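Side-chain contacts in beta-galactosidase (Marinomonas sp. ef1, PDB 6Y2K), which hydrolyses terminal galactose residues from beta-galactosides, as a cold-active glycoside hydrolase of family GH42 that assembles into a hexamer: residues E194-T199 / P205-D210; F211-S216 / A420-D425; W178-V181 / D186-S189. All coordinates share one frame; numbering follows the deposited sequence.

How the interactions relate
Interactions 1 and 2 share helix 205-233, which leads into barrel strand 238-244. Interaction 1 sets its first turns against the loop before it. Interaction 2 sets the next turns against helix 418-426, in the family's trimerisation region. Interaction 3 lies within that same loop, after helix 171-178, and is the farthest of the three from the chain centre. Interaction 2 is buried and rests on indole packing. Interaction 1 is a surface contact with one side-chain-to-backbone hydrogen bond. Interaction 3 is also buried, but mixes polar groups and water. Interactions 1 and 3 border the second subunit, and Trp178 joins them through His207 and Asp210.

Interaction 1 of 3, residues E194-T199 / P205-D210; sequences ELPNLT and PSHRLD
Pro196, in an irregular loop, comes nearest to Arg208 on the first turns of helix 205-233, with their CA atoms 6.2 Å apart. The main side chain between the two segments is His207. Its CG stands anti to the backbone N (chi1 -177°), which carries the imidazole off the helix and toward the loop. There NE2 donates a hydrogen bond to the backbone O of Glu194, 2.9 Å away. The bond is bent, with an N-H...O angle of 132°. The acceptor lies close to the imidazole plane, while the donor is tilted 22° from the carbonyl plane.

Pro196 covers one face of the same ring. Its CB sits over the centre, 3.9 Å from the centroid, in a CH-pi contact. CD of Pro196 is 3.8 Å from NE2. The ring of Trp178 stacks on the opposite face, so the imidazole is sandwiched. Beside it, CG of Arg208 lies 4.0 Å from CB of Pro196. Beyond that carbon the arginine chain bends, and NH2 makes a weak hydrogen bond to the backbone O of Ile426. The carboxylate of Glu194 leads away from the helix and forms a salt bridge with Lys79 of the second subunit.

This contact folds the loop back onto the start of the barrel helix that follows it. The bond requires a proton on NE2. The two covered faces and the bond at the edge together limit how far the imidazole can turn. The histidine thus probably fixes a backbone carbonyl whose own residue reaches across to the neighbouring subunit.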
loop_
_atom_site.group_PDB
_atom_site.type_symbol
_atom_site.label_atom_id
_atom_site.label_comp_id
_atom_site.label_asym_id
_atom_site.label_seq_id
_atom_site.Cartn_x
_atom_site.Cartn_y
_atom_site.Cartn_z
ATOM N N GLU A 194 -6.572 -26.598 -45.763
ATOM C CA GLU A 194 -7.677 -25.775 -45.285
ATOM C C GLU A 194 -7.153 -24.440 -44.757
ATOM O O GLU A 194 -5.947 -24.215 -44.655
ATOM C CB GLU A 194 -8.443 -26.511 -44.168
ATOM C CG GLU A 194 -9.052 -27.855 -44.558
ATOM C CD GLU A 194 -10.235 -27.777 -45.519
ATOM O OE1 GLU A 194 -10.807 -26.685 -45.727
ATOM O OE2 GLU A 194 -10.595 -28.844 -46.071
ATOM N N LEU A 195 -8.084 -23.553 -44.414
ATOM C CA LEU A 195 -7.755 -22.322 -43.700
ATOM C C LEU A 195 -7.252 -22.698 -42.297
ATOM O O LEU A 195 -7.630 -23.757 -41.778
ATOM C CB LEU A 195 -8.993 -21.416 -43.606
ATOM C CG LEU A 195 -9.570 -20.929 -44.941
ATOM C CD1 LEU A 195 -10.959 -20.333 -44.744
ATOM C CD2 LEU A 195 -8.620 -19.931 -45.597
ATOM N N PRO A 196 -6.378 -21.858 -41.692
ATOM C CA PRO A 196 -5.834 -22.152 -40.362
ATOM C C PRO A 196 -6.731 -21.815 -39.156
ATOM O O PRO A 196 -6.290 -22.001 -38.018
ATOM C CB PRO A 196 -4.565 -21.303 -40.325
ATOM C CG PRO A 196 -4.908 -20.120 -41.145
ATOM C CD PRO A 196 -5.755 -20.648 -42.267
ATOM N N ASN A 197 -7.957 -21.342 -39.378
ATOM C CA ASN A 197 -8.883 -21.082 -38.268
ATOM C C ASN A 197 -9.721 -22.323 -37.941
ATOM O O ASN A 197 -9.760 -23.283 -38.712
ATOM C CB ASN A 197 -9.798 -19.890 -38.574
ATOM C CG ASN A 197 -10.780 -20.177 -39.690
ATOM O OD1 ASN A 197 -10.430 -20.828 -40.682
ATOM N ND2 ASN A 197 -12.021 -19.699 -39.534
ATOM N N LEU A 198 -10.382 -22.294 -36.785
ATOM C CA LEU A 198 -11.296 -23.368 -36.365
ATOM C C LEU A 198 -10.662 -24.777 -36.349
ATOM O O LEU A 198 -11.334 -25.779 -36.584
ATOM C CB LEU A 198 -12.576 -23.347 -37.219
ATOM C CG LEU A 198 -13.413 -22.068 -37.101
ATOM C CD1 LEU A 198 -14.579 -22.118 -38.072
ATOM C CD2 LEU A 198 -13.912 -21.872 -35.676
ATOM N N THR A 199 -9.369 -24.838 -36.064
ATOM C CA THR A 199 -8.685 -26.102 -35.843
ATOM C C THR A 199 -8.915 -26.513 -34.389
ATOM O O THR A 199 -9.282 -25.681 -33.560
ATOM C CB THR A 199 -7.177 -25.964 -36.119
ATOM O OG1 THR A 199 -6.653 -24.855 -35.386
ATOM C CG2 THR A 199 -6.920 -25.731 -37.593
ATOM N N PRO A 205 2.722 -23.216 -37.293
ATOM C CA PRO A 205 3.132 -21.828 -37.535
ATOM C C PRO A 205 3.520 -21.511 -38.994
ATOM O O PRO A 205 3.360 -20.362 -39.417
ATOM C CB PRO A 205 4.321 -21.631 -36.579
ATOM C CG PRO A 205 4.763 -23.014 -36.202
ATOM C CD PRO A 205 3.497 -23.818 -36.189
ATOM N N SER A 206 4.018 -22.508 -39.738
ATOM C CA SER A 206 4.327 -22.349 -41.170
ATOM C C SER A 206 3.072 -22.072 -41.987
ATOM O O SER A 206 3.079 -21.249 -42.898
ATOM C CB SER A 206 5.009 -23.602 -41.731
ATOM O OG SER A 206 6.172 -23.937 -40.993
ATOM N N HIS A 207 2.011 -22.794 -41.646
ATOM C CA HIS A 207 0.679 -22.645 -42.230
ATOM C C HIS A 207 0.137 -21.237 -41.969
ATOM O O HIS A 207 -0.335 -20.561 -42.889
ATOM C CB HIS A 207 -0.218 -23.734 -41.613
ATOM C CG HIS A 207 -1.614 -23.794 -42.150
ATOM N ND1 HIS A 207 -2.560 -24.645 -41.620
ATOM C CD2 HIS A 207 -2.230 -23.125 -43.155
ATOM C CE1 HIS A 207 -3.696 -24.499 -42.277
ATOM N NE2 HIS A 207 -3.524 -23.582 -43.212
ATOM N N ARG A 208 0.231 -20.794 -40.720
ATOM C CA ARG A 208 -0.282 -19.480 -40.345
ATOM C C ARG A 208 0.528 -18.346 -40.965
ATOM O O ARG A 208 -0.050 -17.325 -41.360
ATOM C CB ARG A 208 -0.325 -19.331 -38.825
ATOM C CG ARG A 208 -1.323 -20.267 -38.147
ATOM C CD ARG A 208 -1.195 -20.236 -36.631
ATOM N NE ARG A 208 -1.514 -18.919 -36.089
ATOM C CZ ARG A 208 -1.156 -18.460 -34.890
ATOM N NH1 ARG A 208 -1.521 -17.226 -34.539
ATOM N NH2 ARG A 208 -0.407 -19.181 -34.058
ATOM N N LEU A 209 1.849 -18.517 -41.052
ATOM C CA LEU A 209 2.711 -17.484 -41.637
ATOM C C LEU A 209 2.493 -17.314 -43.151
ATOM O O LEU A 209 2.341 -16.180 -43.644
ATOM C CB LEU A 209 4.189 -17.760 -41.322
ATOM C CG LEU A 209 5.192 -16.707 -41.795
ATOM C CD1 LEU A 209 4.840 -15.316 -41.288
ATOM C CD2 LEU A 209 6.598 -17.076 -41.357
ATOM N N ASP A 210 2.484 -18.428 -43.882
ATOM C CA ASP A 210 2.144 -18.408 -45.316
ATOM C C ASP A 210 0.732 -17.854 -45.565
ATOM O O ASP A 210 0.523 -17.117 -46.544
ATOM C CB ASP A 210 2.286 -19.800 -45.951
ATOM C CG ASP A 210 3.711 -20.119 -46.396
ATOM O OD1 ASP A 210 4.598 -19.235 -46.394
ATOM O OD2 ASP A 210 3.938 -21.281 -46.786
#

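Interaction 2 of 3, residues F211-S216 / A420-D425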
loop_
_atom_site.group_PDB
_atom_site.type_symbol
_atom_site.label_atom_id
_atom_site.label_comp_id
_atom_site.label_asym_id
_atom_site.label_seq_id
_atom_site.Cartn_x
_atom_site.Cartn_y
_atom_site.Cartn_z
ATOM N N PHE A 211 -0.217 -18.164 -44.678
ATOM C CA PHE A 211 -1.556 -17.587 -44.793
ATOM C C PHE A 211 -1.532 -16.056 -44.658
ATOM O O PHE A 211 -2.168 -15.352 -45.458
ATOM C CB PHE A 211 -2.542 -18.214 -43.796
ATOM C CG PHE A 211 -3.953 -17.749 -43.987
ATOM C CD1 PHE A 211 -4.625 -18.029 -45.168
ATOM C CD2 PHE A 211 -4.601 -17.007 -43.007
ATOM C CE1 PHE A 211 -5.923 -17.588 -45.367
ATOM C CE2 PHE A 211 -5.907 -16.574 -43.195
ATOM C CZ PHE A 211 -6.561 -16.858 -44.381
ATOM N N GLN A 212 -0.788 -15.545 -43.670
ATOM C CA GLN A 212 -0.645 -14.098 -43.482
ATOM C C GLN A 212 -0.016 -13.449 -44.704
ATOM O O GLN A 212 -0.470 -12.405 -45.158
ATOM C CB GLN A 212 0.202 -13.769 -42.247
ATOM C CG GLN A 212 0.118 -12.315 -41.792
ATOM C CD GLN A 212 -1.023 -12.041 -40.821
ATOM O OE1 GLN A 212 -1.391 -12.897 -40.025
ATOM N NE2 GLN A 212 -1.573 -10.834 -40.872
ATOM N N ARG A 213 1.040 -14.077 -45.212
ATOM C CA ARG A 213 1.741 -13.591 -46.395
ATOM C C ARG A 213 0.809 -13.533 -47.597
ATOM O O ARG A 213 0.807 -12.539 -48.340
ATOM C CB ARG A 213 2.947 -14.479 -46.707
ATOM C CG ARG A 213 4.084 -14.347 -45.704
ATOM C CD ARG A 213 4.951 -15.595 -45.706
ATOM N NE ARG A 213 6.247 -15.409 -45.054
ATOM C CZ ARG A 213 7.129 -16.387 -44.829
ATOM N NH1 ARG A 213 6.867 -17.641 -45.188
ATOM N NH2 ARG A 213 8.293 -16.115 -44.234
ATOM N N CYS A 214 0.008 -14.585 -47.775
ATOM C CA CYS A 214 -0.936 -14.643 -48.894
ATOM C C CYS A 214 -1.990 -13.540 -48.792
ATOM O O CYS A 214 -2.214 -12.809 -49.757
ATOM C CB CYS A 214 -1.600 -16.025 -48.974
ATOM S SG CYS A 214 -2.862 -16.150 -50.260
ATOM N N CYS A 215 -2.615 -13.410 -47.616
ATOM C CA CYS A 215 -3.606 -12.360 -47.374
ATOM C C CYS A 215 -3.024 -10.956 -47.597
ATOM O O CYS A 215 -3.679 -10.096 -48.200
ATOM C CB CYS A 215 -4.220 -12.486 -45.974
ATOM S SG CYS A 215 -5.297 -13.931 -45.779
ATOM N N SER A 216 -1.794 -10.741 -47.139
ATOM C CA SER A 216 -1.105 -9.480 -47.383
ATOM C C SER A 216 -0.928 -9.253 -48.892
ATOM O O SER A 216 -1.194 -8.164 -49.390
ATOM C CB SER A 216 0.251 -9.458 -46.683
ATOM O OG SER A 216 0.912 -8.230 -46.913
ATOM N N ALA A 420 8.806 -10.420 -40.048
ATOM C CA ALA A 420 9.259 -10.720 -38.682
ATOM C C ALA A 420 8.132 -10.509 -37.666
ATOM O O ALA A 420 7.926 -11.340 -36.782
ATOM C CB ALA A 420 10.469 -9.868 -38.305
ATOM N N CYS A 421 7.400 -9.408 -37.814
ATOM C CA CYS A 421 6.235 -9.131 -36.964
ATOM C C CYS A 421 5.227 -10.289 -36.956
ATOM O O CYS A 421 4.793 -10.736 -35.889
ATOM C CB CYS A 421 5.542 -7.841 -37.408
ATOM S SG CYS A 421 4.318 -7.251 -36.232
ATOM N N TRP A 422 4.891 -10.792 -38.141
ATOM C CA TRP A 422 3.963 -11.923 -38.283
ATOM C C TRP A 422 4.514 -13.190 -37.620
ATOM O O TRP A 422 3.811 -13.847 -36.846
ATOM C CB TRP A 422 3.648 -12.207 -39.758
ATOM C CG TRP A 422 3.135 -11.020 -40.528
ATOM C CD1 TRP A 422 2.433 -9.963 -40.029
ATOM C CD2 TRP A 422 3.253 -10.791 -41.939
ATOM N NE1 TRP A 422 2.131 -9.076 -41.037
ATOM C CE2 TRP A 422 2.617 -9.564 -42.219
ATOM C CE3 TRP A 422 3.840 -11.501 -42.991
ATOM C CZ2 TRP A 422 2.538 -9.036 -43.513
ATOM C CZ3 TRP A 422 3.771 -10.973 -44.282
ATOM C CH2 TRP A 422 3.123 -9.747 -44.527
ATOM N N SER A 423 5.773 -13.509 -37.906
ATOM C CA SER A 423 6.442 -14.658 -37.306
ATOM C C SER A 423 6.383 -14.615 -35.772
ATOM O O SER A 423 5.902 -15.554 -35.129
ATOM C CB SER A 423 7.900 -14.741 -37.781
ATOM O OG SER A 423 8.605 -15.740 -37.048
ATOM N N LEU A 424 6.826 -13.496 -35.205
ATOM C CA LEU A 424 6.882 -13.331 -33.754
ATOM C C LEU A 424 5.495 -13.247 -33.079
ATOM O O LEU A 424 5.341 -13.667 -31.938
ATOM C CB LEU A 424 7.746 -12.110 -33.406
ATOM C CG LEU A 424 9.214 -12.254 -33.851
ATOM C CD1 LEU A 424 9.875 -10.898 -34.004
ATOM C CD2 LEU A 424 10.007 -13.089 -32.876
ATOM N N ASP A 425 4.501 -12.692 -33.768
ATOM C CA ASP A 425 3.119 -12.685 -33.255
ATOM C C ASP A 425 2.484 -14.082 -33.281
ATOM O O ASP A 425 1.612 -14.385 -32.467
ATOM C CB ASP A 425 2.225 -11.738 -34.074
ATOM C CG ASP A 425 2.462 -10.265 -33.770
ATOM O OD1 ASP A 425 3.177 -9.916 -32.793
ATOM O OD2 ASP A 425 1.891 -9.449 -34.529
#
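Trp422 projects from helix 418-426 and presents one face of its indole to Gln212 on helix 205-233. CG of Gln212 stands over the five-membered ring, 3.5 Å from its centroid, a close CH-pi contact. The glutamine chain bends at chi2 (88°), which lays the amide along the indole, its plane 34° from that of the ring. NE2 of Gln212 goes on to the backbone O of Ala249.

The six-membered ring meets the other two partners obliquely. CG of Arg213 is 3.7 Å from CZ3 of Trp422. The arginine chain then runs out extended, and its guanidinium turns to Asp419 and Asp210 in salt bridges. Farther along, OG of Ser216 lies 3.6 Å from CH2 of Trp422. That hydroxyl accepts a hydrogen bond from the backbone N of Asp251.

The two helices belong to different parts of the protein, a TIM-barrel helix and one in the trimerisation region. The two short helical segments run broadly antiparallel, 142° between their directions, with axes 10.8 Å apart. The indole spans the distance between them. NE1 of Trp422 bonds to the backbone O of Thr248, so the loop after strand 238-244 is held by both helices. With an alanine here the Gln212, Arg213 and Ser216 side chains would probably lose the surface they pack on, and the Thr248 carbonyl its indole partner.

Interaction 3 of 3, residues W178-V181 / D186-S189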
loop_
_atom_site.group_PDB
_atom_site.type_symbol
_atom_site.label_atom_id
_atom_site.label_comp_id
_atom_site.label_asym_id
_atom_site.label_seq_id
_atom_site.Cartn_x
_atom_site.Cartn_y
_atom_site.Cartn_z
ATOM N N TRP A 178 6.996 -26.937 -44.420
ATOM C CA TRP A 178 6.144 -26.783 -43.222
ATOM C C TRP A 178 6.448 -27.808 -42.106
ATOM O O TRP A 178 5.971 -27.651 -40.974
ATOM C CB TRP A 178 4.659 -26.924 -43.604
ATOM C CG TRP A 178 4.058 -25.798 -44.388
ATOM C CD1 TRP A 178 4.714 -24.827 -45.097
ATOM C CD2 TRP A 178 2.659 -25.552 -44.577
ATOM N NE1 TRP A 178 3.805 -23.974 -45.686
ATOM C CE2 TRP A 178 2.539 -24.404 -45.390
ATOM C CE3 TRP A 178 1.493 -26.177 -44.116
ATOM C CZ2 TRP A 178 1.296 -23.874 -45.759
ATOM C CZ3 TRP A 178 0.254 -25.652 -44.494
ATOM C CH2 TRP A 178 0.168 -24.518 -45.309
ATOM N N GLY A 179 7.196 -28.870 -42.421
ATOM C CA GLY A 179 7.427 -29.961 -41.470
ATOM C C GLY A 179 6.171 -30.763 -41.139
ATOM O O GLY A 179 5.966 -31.168 -39.988
ATOM N N ASN A 180 5.357 -31.041 -42.161
ATOM C CA ASN A 180 4.033 -31.648 -41.965
ATOM C C ASN A 180 4.052 -33.130 -41.573
ATOM O O ASN A 180 2.989 -33.711 -41.322
ATOM C CB ASN A 180 3.139 -31.424 -43.194
ATOM C CG ASN A 180 2.624 -29.996 -43.296
ATOM O OD1 ASN A 180 2.543 -29.272 -42.290
ATOM N ND2 ASN A 180 2.259 -29.581 -44.516
ATOM N N VAL A 181 5.238 -33.739 -41.501
ATOM C CA VAL A 181 5.381 -35.033 -40.817
ATOM C C VAL A 181 4.889 -34.953 -39.361
ATOM O O VAL A 181 4.311 -35.914 -38.827
ATOM C CB VAL A 181 6.838 -35.557 -40.882
ATOM C CG1 VAL A 181 7.798 -34.667 -40.095
ATOM C CG2 VAL A 181 6.906 -37.003 -40.392
ATOM N N ASP A 186 0.631 -34.081 -43.174
ATOM C CA ASP A 186 0.972 -34.181 -44.613
ATOM C C ASP A 186 -0.240 -34.133 -45.546
ATOM O O ASP A 186 -1.203 -34.882 -45.361
ATOM C CB ASP A 186 1.752 -35.471 -44.903
ATOM C CG ASP A 186 3.161 -35.459 -44.320
ATOM O OD1 ASP A 186 3.920 -34.498 -44.600
ATOM O OD2 ASP A 186 3.498 -36.427 -43.587
ATOM N N TYR A 187 -0.169 -33.247 -46.538
ATOM C CA TYR A 187 -1.190 -33.114 -47.584
ATOM C C TYR A 187 -0.797 -33.866 -48.855
ATOM O O TYR A 187 0.363 -33.837 -49.271
ATOM C CB TYR A 187 -1.417 -31.630 -47.910
ATOM C CG TYR A 187 -1.756 -30.841 -46.668
ATOM C CD1 TYR A 187 -3.042 -30.877 -46.125
ATOM C CD2 TYR A 187 -0.786 -30.098 -46.009
ATOM C CE1 TYR A 187 -3.355 -30.174 -44.975
ATOM C CE2 TYR A 187 -1.092 -29.388 -44.856
ATOM C CZ TYR A 187 -2.377 -29.436 -44.339
ATOM O OH TYR A 187 -2.681 -28.743 -43.185
ATOM N N ARG A 188 -1.778 -34.534 -49.461
ATOM C CA ARG A 188 -1.605 -35.199 -50.755
ATOM C C ARG A 188 -1.619 -34.218 -51.930
ATOM O O ARG A 188 -1.110 -34.533 -53.011
ATOM C CB ARG A 188 -2.723 -36.217 -50.983
ATOM C CG ARG A 188 -2.780 -37.350 -49.973
ATOM C CD ARG A 188 -3.721 -38.446 -50.458
ATOM N NE ARG A 188 -5.073 -37.938 -50.702
ATOM C CZ ARG A 188 -6.013 -38.564 -51.411
ATOM N NH1 ARG A 188 -5.784 -39.755 -51.962
ATOM N NH2 ARG A 188 -7.207 -37.996 -51.566
ATOM N N SER A 189 -2.246 -33.057 -51.730
ATOM C CA SER A 189 -2.395 -32.053 -52.773
ATOM C C SER A 189 -2.681 -30.690 -52.140
ATOM O O SER A 189 -3.065 -30.603 -50.970
ATOM C CB SER A 189 -3.563 -32.431 -53.695
ATOM O OG SER A 189 -4.809 -32.407 -52.988
HETATM O O HOH W 1 -0.481 -27.880 -41.819
#
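Trp178 and Tyr187 cross at about a right angle, CZ3 of the indole lying 4.0 Å from CE2 of the phenol. One face of the indole is taken by His207, and OD1 of Asn180 lies at its edge, in plane. The phenol is met at its edge by ND2 of Asn180, 3.4 Å from CE2 of Tyr187. Asn180 has CG anti to its carbonyl carbon (chi1 -75°), which turns the amide toward this edge. The amide stands almost upright to that ring, their planes 83° apart. A water also sits in the phenol plane. It is hydrogen-bonded to OH of Tyr187 at 2.7 Å and donates a weak bond to OD1 of Asn180 at 3.4 Å.

Both ends of the Asn180 amide have firmer partners. ND2 bonds to OD1 of Asn175, and OD1 accepts from ND2 of Asn204. These bonds should fix which way the amide is flipped. Asp186 covers the backbone of Asn180. Its OD1 comes within 3.3 Å of the Asn180 carbonyl carbon and 3.5 Å of the Asn180 CB. Its other oxygen, OD2, bonds to OG of Ser40 of the second subunit, and Val181 packs on His11 of that subunit.

Gly179 leaves the helix with a positive phi of 67°. Segment 186-189 comes back alongside helix 171-178. The Tyr187 side chain touches Val171 at the helix start, and its backbone O accepts from ND2 of Asn175. NE1 of Trp178 bonds to OD2 of Asp210, which ties the end of helix 171-178 to helix 205-233.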